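Local coordinates for protein Non-sulfated chondroitin lyase E66 (Autographa californica nucleopolyhedrovirus, PDB 3VSN) that cleaves chondroitin as an envelope lyase of the occlusion-derived virus, is essential for oral infectivity and may digest the chondroitin sulfate barrier of the host midgut, at residues F385-L391 with G472-S478; R366-N370 with Y554-E559; Q630-C636 with Q653-V659. All blocks are in the same frame, centred on the assembly; numbering follows the deposited sequence.

Contact 1 (F385-L391 with G472-S478); sequences FESGIIL and GRVIVLS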
loop_
_atom_site.group_PDB
_atom_site.type_symbol
_atom_site.label_atom_id
_atom_site.label_comp_id
_atom_site.label_asym_id
_atom_site.label_seq_id
_atom_site.Cartn_x
_atom_site.Cartn_y
_atom_site.Cartn_z
ATOM N N PHE A 385 -5.046 6.280 16.248
ATOM C CA PHE A 385 -6.412 5.802 16.416
ATOM C C PHE A 385 -6.990 5.245 15.121
ATOM O O PHE A 385 -6.944 5.891 14.074
ATOM C CB PHE A 385 -7.295 6.931 16.961
ATOM C CG PHE A 385 -6.689 7.655 18.137
ATOM C CD1 PHE A 385 -6.776 7.120 19.417
ATOM C CD2 PHE A 385 -6.005 8.856 17.958
ATOM C CE1 PHE A 385 -6.204 7.771 20.498
ATOM C CE2 PHE A 385 -5.435 9.517 19.038
ATOM C CZ PHE A 385 -5.537 8.974 20.308
ATOM N N GLU A 386 -7.528 4.034 15.214
ATOM C CA GLU A 386 -8.207 3.379 14.102
ATOM C C GLU A 386 -8.926 2.157 14.647
ATOM O O GLU A 386 -8.522 1.603 15.675
ATOM C CB GLU A 386 -7.206 2.971 13.008
ATOM C CG GLU A 386 -7.837 2.359 11.759
ATOM C CD GLU A 386 -8.903 3.246 11.148
ATOM O OE1 GLU A 386 -8.534 4.218 10.454
ATOM O OE2 GLU A 386 -10.105 2.978 11.362
ATOM N N SER A 387 -9.999 1.753 13.970
ATOM C CA SER A 387 -10.703 0.522 14.306
ATOM C C SER A 387 -9.689 -0.607 14.449
ATOM O O SER A 387 -8.847 -0.811 13.563
ATOM C CB SER A 387 -11.723 0.174 13.220
ATOM O OG SER A 387 -12.712 1.178 13.106
ATOM N N GLY A 388 -9.758 -1.321 15.568
ATOM C CA GLY A 388 -8.865 -2.449 15.817
ATOM C C GLY A 388 -7.692 -2.161 16.741
ATOM O O GLY A 388 -7.140 -3.081 17.330
ATOM N N ILE A 389 -7.291 -0.895 16.856
ATOM C CA ILE A 389 -6.135 -0.537 17.693
ATOM C C ILE A 389 -6.425 -0.740 19.186
ATOM O O ILE A 389 -7.458 -0.300 19.699
ATOM C CB ILE A 389 -5.619 0.901 17.409
ATOM C CG1 ILE A 389 -5.060 0.990 15.976
ATOM C CG2 ILE A 389 -4.556 1.308 18.431
ATOM C CD1 ILE A 389 -4.463 2.335 15.591
ATOM N N ILE A 390 -5.521 -1.444 19.863
ATOM C CA ILE A 390 -5.606 -1.623 21.309
ATOM C C ILE A 390 -4.782 -0.512 21.961
ATOM O O ILE A 390 -3.582 -0.384 21.695
ATOM C CB ILE A 390 -5.088 -3.006 21.768
ATOM C CG1 ILE A 390 -5.858 -4.142 21.075
ATOM C CG2 ILE A 390 -5.201 -3.145 23.287
ATOM C CD1 ILE A 390 -5.219 -5.508 21.224
ATOM N N LEU A 391 -5.438 0.293 22.795
ATOM C CA LEU A 391 -4.791 1.407 23.490
ATOM C C LEU A 391 -4.412 1.008 24.908
ATOM O O LEU A 391 -5.180 0.323 25.590
ATOM C CB LEU A 391 -5.707 2.632 23.539
ATOM C CG LEU A 391 -6.205 3.245 22.226
ATOM C CD1 LEU A 391 -7.130 4.412 22.525
ATOM C CD2 LEU A 391 -5.047 3.683 21.339
ATOM N N GLY A 472 -7.028 -0.745 29.620
ATOM C CA GLY A 472 -6.818 -0.662 28.178
ATOM C C GLY A 472 -8.152 -0.515 27.469
ATOM O O GLY A 472 -9.210 -0.521 28.105
ATOM N N ARG A 473 -8.110 -0.376 26.148
ATOM C CA ARG A 473 -9.333 -0.316 25.348
ATOM C C ARG A 473 -9.061 -0.711 23.913
ATOM O O ARG A 473 -7.965 -0.492 23.390
ATOM C CB ARG A 473 -9.972 1.076 25.384
ATOM C CG ARG A 473 -8.984 2.229 25.296
ATOM C CD ARG A 473 -8.733 2.817 26.672
ATOM N NE ARG A 473 -9.941 3.458 27.172
ATOM C CZ ARG A 473 -10.225 3.663 28.455
ATOM N NH1 ARG A 473 -9.389 3.274 29.408
ATOM N NH2 ARG A 473 -11.361 4.261 28.779
ATOM N N VAL A 474 -10.070 -1.305 23.286
ATOM C CA VAL A 474 -9.981 -1.685 21.889
ATOM C C VAL A 474 -10.889 -0.746 21.114
ATOM O O VAL A 474 -12.086 -0.648 21.402
ATOM C CB VAL A 474 -10.403 -3.150 21.669
ATOM C CG1 VAL A 474 -10.295 -3.524 20.197
ATOM C CG2 VAL A 474 -9.545 -4.081 22.521
ATOM N N ILE A 475 -10.315 -0.050 20.141
ATOM C CA ILE A 475 -11.074 0.906 19.340
ATOM C C ILE A 475 -11.977 0.158 18.362
ATOM O O ILE A 475 -11.517 -0.706 17.610
ATOM C CB ILE A 475 -10.145 1.891 18.597
ATOM C CG1 ILE A 475 -9.310 2.681 19.613
ATOM C CG2 ILE A 475 -10.942 2.832 17.695
ATOM C CD1 ILE A 475 -8.254 3.576 18.997
ATOM N N VAL A 476 -13.266 0.492 18.398
ATOM C CA VAL A 476 -14.248 -0.074 17.472
ATOM C C VAL A 476 -14.479 0.884 16.294
ATOM O O VAL A 476 -14.486 0.465 15.134
ATOM C CB VAL A 476 -15.571 -0.410 18.206
ATOM C CG1 VAL A 476 -16.642 -0.880 17.230
ATOM C CG2 VAL A 476 -15.328 -1.472 19.273
ATOM N N LEU A 477 -14.671 2.165 16.602
ATOM C CA LEU A 477 -14.839 3.211 15.593
ATOM C C LEU A 477 -14.102 4.454 16.043
ATOM O O LEU A 477 -14.099 4.781 17.233
ATOM C CB LEU A 477 -16.317 3.572 15.394
ATOM C CG LEU A 477 -17.102 3.251 14.111
ATOM C CD1 LEU A 477 -18.310 4.177 14.013
ATOM C CD2 LEU A 477 -16.274 3.329 12.833
ATOM N N SER A 478 -13.490 5.150 15.089
ATOM C CA SER A 478 -12.761 6.381 15.373
ATOM C C SER A 478 -13.112 7.444 14.343
ATOM O O SER A 478 -13.408 7.125 13.191
ATOM C CB SER A 478 -11.254 6.123 15.363
ATOM O OG SER A 478 -10.849 5.561 14.127
HETATM O O HOH W 1 -12.879 3.844 12.636
HETATM O O HOH W 2 -9.852 6.309 11.892
#

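Contact 2 (R366-N370 with Y554-E559); sequences RRIWN and YKLNVE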
loop_
_atom_site.group_PDB
_atom_site.type_symbol
_atom_site.label_atom_id
_atom_site.label_comp_id
_atom_site.label_asym_id
_atom_site.label_seq_id
_atom_site.Cartn_x
_atom_site.Cartn_y
_atom_site.Cartn_z
ATOM N N ARG A 366 -7.836 -2.779 11.923
ATOM C CA ARG A 366 -8.841 -3.765 11.532
ATOM C C ARG A 366 -10.066 -2.993 11.069
ATOM O O ARG A 366 -11.012 -2.780 11.831
ATOM C CB ARG A 366 -9.194 -4.689 12.708
ATOM C CG ARG A 366 -8.010 -5.405 13.347
ATOM C CD ARG A 366 -7.418 -6.455 12.421
ATOM N NE ARG A 366 -6.430 -7.287 13.105
ATOM C CZ ARG A 366 -5.123 -7.034 13.136
ATOM N NH1 ARG A 366 -4.625 -5.962 12.525
ATOM N NH2 ARG A 366 -4.311 -7.854 13.788
ATOM N N ARG A 367 -10.025 -2.558 9.815
ATOM C CA ARG A 367 -10.956 -1.554 9.312
ATOM C C ARG A 367 -11.360 -1.846 7.868
ATOM O O ARG A 367 -10.570 -2.376 7.076
ATOM C CB ARG A 367 -10.315 -0.156 9.434
ATOM C CG ARG A 367 -11.064 0.986 8.758
ATOM C CD ARG A 367 -12.345 1.394 9.477
ATOM N NE ARG A 367 -13.084 2.367 8.672
ATOM C CZ ARG A 367 -12.888 3.684 8.699
ATOM N NH1 ARG A 367 -11.984 4.217 9.516
ATOM N NH2 ARG A 367 -13.605 4.477 7.909
ATOM N N ILE A 368 -12.610 -1.533 7.551
ATOM C CA ILE A 368 -13.069 -1.495 6.174
ATOM C C ILE A 368 -13.386 -0.044 5.840
ATOM O O ILE A 368 -13.856 0.713 6.698
ATOM C CB ILE A 368 -14.287 -2.416 5.925
ATOM C CG1 ILE A 368 -15.508 -1.982 6.758
ATOM C CG2 ILE A 368 -13.907 -3.865 6.198
ATOM C CD1 ILE A 368 -16.744 -2.844 6.565
ATOM N N TRP A 369 -13.086 0.346 4.609
ATOM C CA TRP A 369 -13.369 1.689 4.147
ATOM C C TRP A 369 -14.368 1.620 3.039
ATOM O O TRP A 369 -14.144 0.950 2.030
ATOM C CB TRP A 369 -12.096 2.374 3.666
ATOM C CG TRP A 369 -11.115 2.714 4.763
ATOM C CD1 TRP A 369 -11.064 3.877 5.525
ATOM C CD2 TRP A 369 -9.993 1.895 5.247
ATOM N NE1 TRP A 369 -10.024 3.833 6.422
ATOM C CE2 TRP A 369 -9.339 2.679 6.306
ATOM C CE3 TRP A 369 -9.484 0.641 4.925
ATOM C CZ2 TRP A 369 -8.230 2.205 6.995
ATOM C CZ3 TRP A 369 -8.363 0.176 5.625
ATOM C CH2 TRP A 369 -7.755 0.940 6.637
ATOM N N ASN A 370 -15.489 2.308 3.234
ATOM C CA ASN A 370 -16.526 2.427 2.216
ATOM C C ASN A 370 -15.929 3.088 0.976
ATOM O O ASN A 370 -15.362 4.176 1.065
ATOM C CB ASN A 370 -17.697 3.255 2.769
ATOM C CG ASN A 370 -18.928 3.202 1.884
ATOM O OD1 ASN A 370 -18.846 3.377 0.668
ATOM N ND2 ASN A 370 -20.084 2.972 2.498
ATOM N N TYR A 554 -16.146 -7.130 17.891
ATOM C CA TYR A 554 -17.054 -6.221 17.210
ATOM C C TYR A 554 -17.137 -6.563 15.725
ATOM O O TYR A 554 -16.359 -7.374 15.221
ATOM C CB TYR A 554 -16.600 -4.764 17.403
ATOM C CG TYR A 554 -15.296 -4.423 16.707
ATOM C CD1 TYR A 554 -15.289 -3.916 15.405
ATOM C CD2 TYR A 554 -14.070 -4.604 17.350
ATOM C CE1 TYR A 554 -14.099 -3.604 14.761
ATOM C CE2 TYR A 554 -12.875 -4.292 16.717
ATOM C CZ TYR A 554 -12.896 -3.792 15.424
ATOM O OH TYR A 554 -11.715 -3.480 14.785
ATOM N N LYS A 555 -18.085 -5.942 15.032
ATOM C CA LYS A 555 -18.136 -6.041 13.582
ATOM C C LYS A 555 -18.405 -4.676 12.970
ATOM O O LYS A 555 -18.980 -3.791 13.619
ATOM C CB LYS A 555 -19.170 -7.077 13.118
ATOM C CG LYS A 555 -20.614 -6.633 13.232
ATOM C CD LYS A 555 -21.546 -7.523 12.418
ATOM C CE LYS A 555 -22.924 -6.887 12.364
ATOM N NZ LYS A 555 -24.001 -7.828 11.949
ATOM N N LEU A 556 -17.963 -4.513 11.730
ATOM C CA LEU A 556 -18.244 -3.321 10.949
ATOM C C LEU A 556 -19.055 -3.737 9.724
ATOM O O LEU A 556 -18.832 -4.818 9.180
ATOM C CB LEU A 556 -16.939 -2.634 10.524
ATOM C CG LEU A 556 -15.959 -2.149 11.609
ATOM C CD1 LEU A 556 -14.697 -1.581 10.971
ATOM C CD2 LEU A 556 -16.594 -1.118 12.536
ATOM N N ASN A 557 -20.004 -2.892 9.324
ATOM C CA ASN A 557 -20.783 -3.071 8.097
ATOM C C ASN A 557 -20.653 -1.853 7.228
ATOM O O ASN A 557 -20.538 -0.740 7.744
ATOM C CB ASN A 557 -22.280 -3.172 8.403
ATOM C CG ASN A 557 -22.666 -4.485 9.015
ATOM O OD1 ASN A 557 -22.318 -5.548 8.505
ATOM N ND2 ASN A 557 -23.414 -4.421 10.101
ATOM N N VAL A 558 -20.727 -2.056 5.917
ATOM C CA VAL A 558 -20.959 -0.956 4.994
ATOM C C VAL A 558 -22.360 -0.418 5.292
ATOM O O VAL A 558 -23.320 -1.191 5.399
ATOM C CB VAL A 558 -20.875 -1.406 3.519
ATOM C CG1 VAL A 558 -21.202 -0.247 2.583
ATOM C CG2 VAL A 558 -19.491 -1.954 3.205
ATOM N N GLU A 559 -22.464 0.898 5.447
ATOM C CA GLU A 559 -23.751 1.541 5.711
ATOM C C GLU A 559 -24.767 1.142 4.648
ATOM O O GLU A 559 -24.474 1.185 3.452
ATOM C CB GLU A 559 -23.600 3.064 5.769
ATOM C CG GLU A 559 -24.861 3.780 6.231
ATOM C CD GLU A 559 -24.674 5.271 6.432
ATOM O OE1 GLU A 559 -23.632 5.824 6.019
ATOM O OE2 GLU A 559 -25.587 5.894 7.005
HETATM O O HOH W 3 -22.897 2.900 1.674
#

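Contact 3 (Q630-C636 with Q653-V659); sequences QYSPSNC and QFIFEIV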
loop_
_atom_site.group_PDB
_atom_site.type_symbol
_atom_site.label_atom_id
_atom_site.label_comp_id
_atom_site.label_asym_id
_atom_site.label_seq_id
_atom_site.Cartn_x
_atom_site.Cartn_y
_atom_site.Cartn_z
ATOM N N GLN A 630 -18.527 -34.490 3.027
ATOM C CA GLN A 630 -17.672 -35.229 2.103
ATOM C C GLN A 630 -16.874 -34.225 1.287
ATOM O O GLN A 630 -17.395 -33.176 0.904
ATOM C CB GLN A 630 -18.503 -36.113 1.170
ATOM C CG GLN A 630 -19.244 -37.254 1.856
ATOM C CD GLN A 630 -18.375 -38.476 2.073
ATOM O OE1 GLN A 630 -17.541 -38.505 2.976
ATOM N NE2 GLN A 630 -18.573 -39.501 1.246
ATOM N N TYR A 631 -15.612 -34.543 1.022
ATOM C CA TYR A 631 -14.729 -33.594 0.359
ATOM C C TYR A 631 -13.642 -34.270 -0.473
ATOM O O TYR A 631 -13.336 -35.453 -0.290
ATOM C CB TYR A 631 -14.110 -32.634 1.385
ATOM C CG TYR A 631 -13.154 -33.306 2.339
ATOM C CD1 TYR A 631 -13.618 -33.935 3.496
ATOM C CD2 TYR A 631 -11.787 -33.318 2.084
ATOM C CE1 TYR A 631 -12.741 -34.558 4.367
ATOM C CE2 TYR A 631 -10.902 -33.933 2.950
ATOM C CZ TYR A 631 -11.384 -34.553 4.086
ATOM O OH TYR A 631 -10.506 -35.166 4.946
ATOM N N SER A 632 -13.063 -33.489 -1.376
ATOM C CA SER A 632 -12.026 -33.939 -2.287
ATOM C C SER A 632 -10.939 -32.858 -2.356
ATOM O O SER A 632 -11.264 -31.670 -2.401
ATOM C CB SER A 632 -12.645 -34.165 -3.669
ATOM O OG SER A 632 -11.675 -34.588 -4.606
ATOM N N PRO A 633 -9.651 -33.259 -2.365
ATOM C CA PRO A 633 -8.561 -32.277 -2.429
ATOM C C PRO A 633 -8.478 -31.585 -3.791
ATOM O O PRO A 633 -8.623 -32.241 -4.824
ATOM C CB PRO A 633 -7.312 -33.129 -2.196
ATOM C CG PRO A 633 -7.683 -34.476 -2.722
ATOM C CD PRO A 633 -9.137 -34.644 -2.377
ATOM N N SER A 634 -8.245 -30.274 -3.783
ATOM C CA SER A 634 -8.135 -29.496 -5.020
ATOM C C SER A 634 -6.690 -29.131 -5.375
ATOM O O SER A 634 -6.322 -29.127 -6.548
ATOM C CB SER A 634 -8.989 -28.225 -4.943
ATOM O OG SER A 634 -10.362 -28.546 -4.798
ATOM N N ASN A 635 -5.878 -28.822 -4.368
ATOM C CA ASN A 635 -4.499 -28.391 -4.600
ATOM C C ASN A 635 -3.516 -29.138 -3.698
ATOM O O ASN A 635 -2.410 -28.666 -3.417
ATOM C CB ASN A 635 -4.381 -26.870 -4.404
ATOM C CG ASN A 635 -4.470 -26.458 -2.938
ATOM O OD1 ASN A 635 -4.954 -27.217 -2.091
ATOM N ND2 ASN A 635 -3.987 -25.257 -2.632
ATOM N N CYS A 636 -3.936 -30.310 -3.241
ATOM C CA CYS A 636 -3.133 -31.103 -2.329
ATOM C C CYS A 636 -3.388 -32.583 -2.588
ATOM O O CYS A 636 -4.257 -32.928 -3.386
ATOM C CB CYS A 636 -3.411 -30.707 -0.868
ATOM S SG CYS A 636 -5.156 -30.676 -0.382
ATOM N N GLN A 653 -2.281 -22.417 1.538
ATOM C CA GLN A 653 -3.652 -22.812 1.850
ATOM C C GLN A 653 -4.022 -24.150 1.225
ATOM O O GLN A 653 -3.788 -24.377 0.037
ATOM C CB GLN A 653 -4.641 -21.730 1.412
ATOM C CG GLN A 653 -4.501 -20.423 2.180
ATOM C CD GLN A 653 -5.412 -19.328 1.660
ATOM O OE1 GLN A 653 -6.550 -19.583 1.260
ATOM N NE2 GLN A 653 -4.915 -18.093 1.674
ATOM N N PHE A 654 -4.598 -25.030 2.038
ATOM C CA PHE A 654 -5.145 -26.294 1.564
ATOM C C PHE A 654 -6.558 -26.032 1.061
ATOM O O PHE A 654 -7.404 -25.546 1.811
ATOM C CB PHE A 654 -5.193 -27.326 2.699
ATOM C CG PHE A 654 -3.858 -27.599 3.332
ATOM C CD1 PHE A 654 -3.373 -26.781 4.349
ATOM C CD2 PHE A 654 -3.090 -28.680 2.916
ATOM C CE1 PHE A 654 -2.138 -27.027 4.928
ATOM C CE2 PHE A 654 -1.857 -28.937 3.496
ATOM C CZ PHE A 654 -1.381 -28.111 4.501
ATOM N N ILE A 655 -6.808 -26.354 -0.205
ATOM C CA ILE A 655 -8.115 -26.118 -0.810
ATOM C C ILE A 655 -8.806 -27.444 -1.120
ATOM O O ILE A 655 -8.213 -28.341 -1.731
ATOM C CB ILE A 655 -8.008 -25.231 -2.073
ATOM C CG1 ILE A 655 -7.337 -23.891 -1.725
ATOM C CG2 ILE A 655 -9.386 -24.992 -2.687
ATOM C CD1 ILE A 655 -6.833 -23.109 -2.925
ATOM N N PHE A 656 -10.054 -27.558 -0.666
ATOM C CA PHE A 656 -10.861 -28.750 -0.873
ATOM C C PHE A 656 -12.183 -28.383 -1.518
ATOM O O PHE A 656 -12.694 -27.272 -1.331
ATOM C CB PHE A 656 -11.128 -29.469 0.455
ATOM C CG PHE A 656 -9.880 -29.905 1.164
ATOM C CD1 PHE A 656 -9.286 -31.127 0.862
ATOM C CD2 PHE A 656 -9.292 -29.090 2.128
ATOM C CE1 PHE A 656 -8.129 -31.529 1.509
ATOM C CE2 PHE A 656 -8.134 -29.489 2.777
ATOM C CZ PHE A 656 -7.549 -30.708 2.463
ATOM N N GLU A 657 -12.722 -29.327 -2.282
ATOM C CA GLU A 657 -14.034 -29.196 -2.886
ATOM C C GLU A 657 -15.005 -30.056 -2.086
ATOM O O GLU A 657 -14.715 -31.213 -1.790
ATOM C CB GLU A 657 -13.981 -29.645 -4.350
ATOM C CG GLU A 657 -15.317 -29.632 -5.082
ATOM C CD GLU A 657 -15.218 -30.141 -6.515
ATOM O OE1 GLU A 657 -14.124 -30.561 -6.949
ATOM O OE2 GLU A 657 -16.246 -30.131 -7.216
ATOM N N ILE A 658 -16.149 -29.487 -1.725
ATOM C CA ILE A 658 -17.179 -30.246 -1.022
ATOM C C ILE A 658 -17.985 -31.034 -2.057
ATOM O O ILE A 658 -18.652 -30.441 -2.904
ATOM C CB ILE A 658 -18.083 -29.318 -0.177
ATOM C CG1 ILE A 658 -17.254 -28.548 0.861
ATOM C CG2 ILE A 658 -19.173 -30.110 0.526
ATOM C CD1 ILE A 658 -16.380 -29.421 1.747
ATOM N N VAL A 659 -17.892 -32.364 -1.986
ATOM C CA VAL A 659 -18.437 -33.268 -3.015
ATOM C C VAL A 659 -19.513 -34.217 -2.473
ATOM O O VAL A 659 -20.025 -34.045 -1.370
ATOM C CB VAL A 659 -17.325 -34.109 -3.698
ATOM C CG1 VAL A 659 -16.372 -33.216 -4.484
ATOM C CG2 VAL A 659 -16.563 -34.953 -2.676
ATOM O OXT VAL A 659 -19.905 -35.196 -3.119
HETATM O O HOH W 4 -11.321 -30.706 -6.198
#

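Contact 1 (F385-L391 with G472-S478)
Ile475 packs into the bend where the type II turn Glu386-Ile389 meets strand 390-391, an outermost strand of a four-stranded antiparallel sheet, which pairs here with strand 472-480. Its CB and CG2 press on Glu386 O, with CB at 3.4 Å from that oxygen. With CG1 anti to its own carbonyl carbon (chi1 -60°), CD1 of Ile475 reaches Leu391 CD1 at 3.8 Å and meets the Phe385 ring in plane at its edge. Backbone bonds flank the side chain: Ile475 N gives to Ile389 O (2.9 Å), and Gly388 N gives to Ile475 O (2.8 Å) almost straight. Farther along, Leu391 and Arg473 form an antiparallel hydrogen-bonded pair, and the methylene CG of Arg473 lies on Leu391 CB, while its guanidinium goes to Glu537 and Asn471 O.

The turn end is less tightly packed and more hydrated, its two waters held between buried residues, beside the classic bulge of Val476 and Leu477 opposite Val536. Ser387 OG donates to Val476 O at 2.8 Å, from above the carbonyl plane, and Ser478 OG comes only to van der Waals distance of Glu386 CA. Both waters join Glu386 to Ser478, one also donating to Ser387 OG (2.7 Å from the water O). Glu386 OE2 further accepts Ser387 N, and OE1 accepts Tyr378 OH. With these donors and Arg367 nearby, the buried carboxylate is probably stabilised as an anion.

Contact 2 (R366-N370 with Y554-E559)
Two beta-sheets pack through this contact, Ile368 and Asn370 of edge strand 367-370 resting on Leu556 and Val558 of strand 550-558. The strand axes run nearly parallel, 13° apart, and approach to 7.8 Å, a spacing bridged by side chains instead of backbone bonds. Ile368 and Leu556 overlap head to tail: CG1 of Ile368 stands between its backbone N and carbonyl carbon (chi1 62°), which with the extended chi2 sends CD1 to within 4.0 Å of Leu556 CB. From the next position back, the Arg367 chain runs athwart Leu556, CD to CD1 at 4.1 Å.

Polar groups hold both ends. Tyr554 OH donates to Arg366 O (3.1 Å), in the carbonyl plane and on a lone pair; the hydroxyl ties the start of segment 366-370 to strand 550-558. At the far end the Asn370 amide lies across Val558, its ND2 3.4 Å from Val558 CG1. That nitrogen also gives a hydrogen bond to Gly508 O and another to a water that donates to Glu559 O, while OD1 takes Arg372 N.

Around the contact, strand 335-340 pairs with 367-370 and sends Tyr335 against both Ile368 and Val558. On the other sheet, strand 452-461 pairs with 550-558, and its Met453 touches Ile368; Phe448 of strand 440-449 reaches the same isoleucine.

Contact 3 (Q630-C636 with Q653-V659)
Asn635 takes hold of the backbone of segment 653-659: its ND2 donates to Gln653 O at 2.8 Å, the acceptor lying in the amide plane. The Gln653 side chain turns elsewhere, to Ser602, Lys421 N and Asp323. The Phe654 ring offers its edge to Cys636 CB. Ile655 completes the asparagine grip, its N giving to Asn635 OD1 (2.8 Å) above the plane of the Asn635 side-chain amide, off its lone pairs. With CG placed between its backbone N and carbonyl carbon (chi1 73°), Asn635 can use both amide atoms on one strand, while Ile655 lies across that amide. Ile655 O in turn receives Ser634 N.

Phe656 is the aromatic centre. Tyr631 lies alongside it with its edge toward the Phe656 face in an offset edge-to-face pair, planes at 86° and centroids of the two rings 5.3 Å apart. Cys636 SG approaches the Phe656 ring obliquely, 3.6 Å from CE1, and Pro633 CA packs near CD1. Phe643 adds another edge-to-face ring, and Ile617 of helix 614-623 touches both Phe656 and Tyr631.

Glu657 and Ser632 form a hydrogen-bonded pair with two bonds, Glu657 N reaching Ser632 O at 2.8 Å and Ser632 N donating back to Glu657 O; strand 631-633 thereby forms one edge of the seven-stranded antiparallel sheet. The extended Glu657 chain carries OE1 to a water that also bonds Ser634 OG. Ile658 then returns to the aromatic face, its CD1 4.0 Å from Tyr631 CB. Val659, the C-terminus, gives its N to Gln630 O (3.0 Å) and rests CG1 on Ser632 CB.

Chemistry divides by face: rings and sulfur on the helix side, water and carboxylate on the other, with the Asn635 amide replacing strand backbone where pairing ends; bonds hold segment 653-659 from first residue to last.

How the contacts relate
Contacts 1 and 2 form one neighbourhood, their centres 13 Å apart, with contact 1 nested in the chain loop that contact 2 closes. They are joined by a salt bridge, Glu386 OE2 to Arg367 NH1 at 2.9 Å, and a probable hydrogen bond from Arg366 N to Ser387 O (2.8 Å). The Tyr554 hydroxyl also packs against the turn of contact 1, 3.0 Å from Gly388 N. Contact 3 follows later in the chain and stands apart in another sheet, its nearest atoms about 21 Å from contact 1 and about 16 Å from contact 2. All three lie in the beta-rich part of the lyase, away from the catalytic residues.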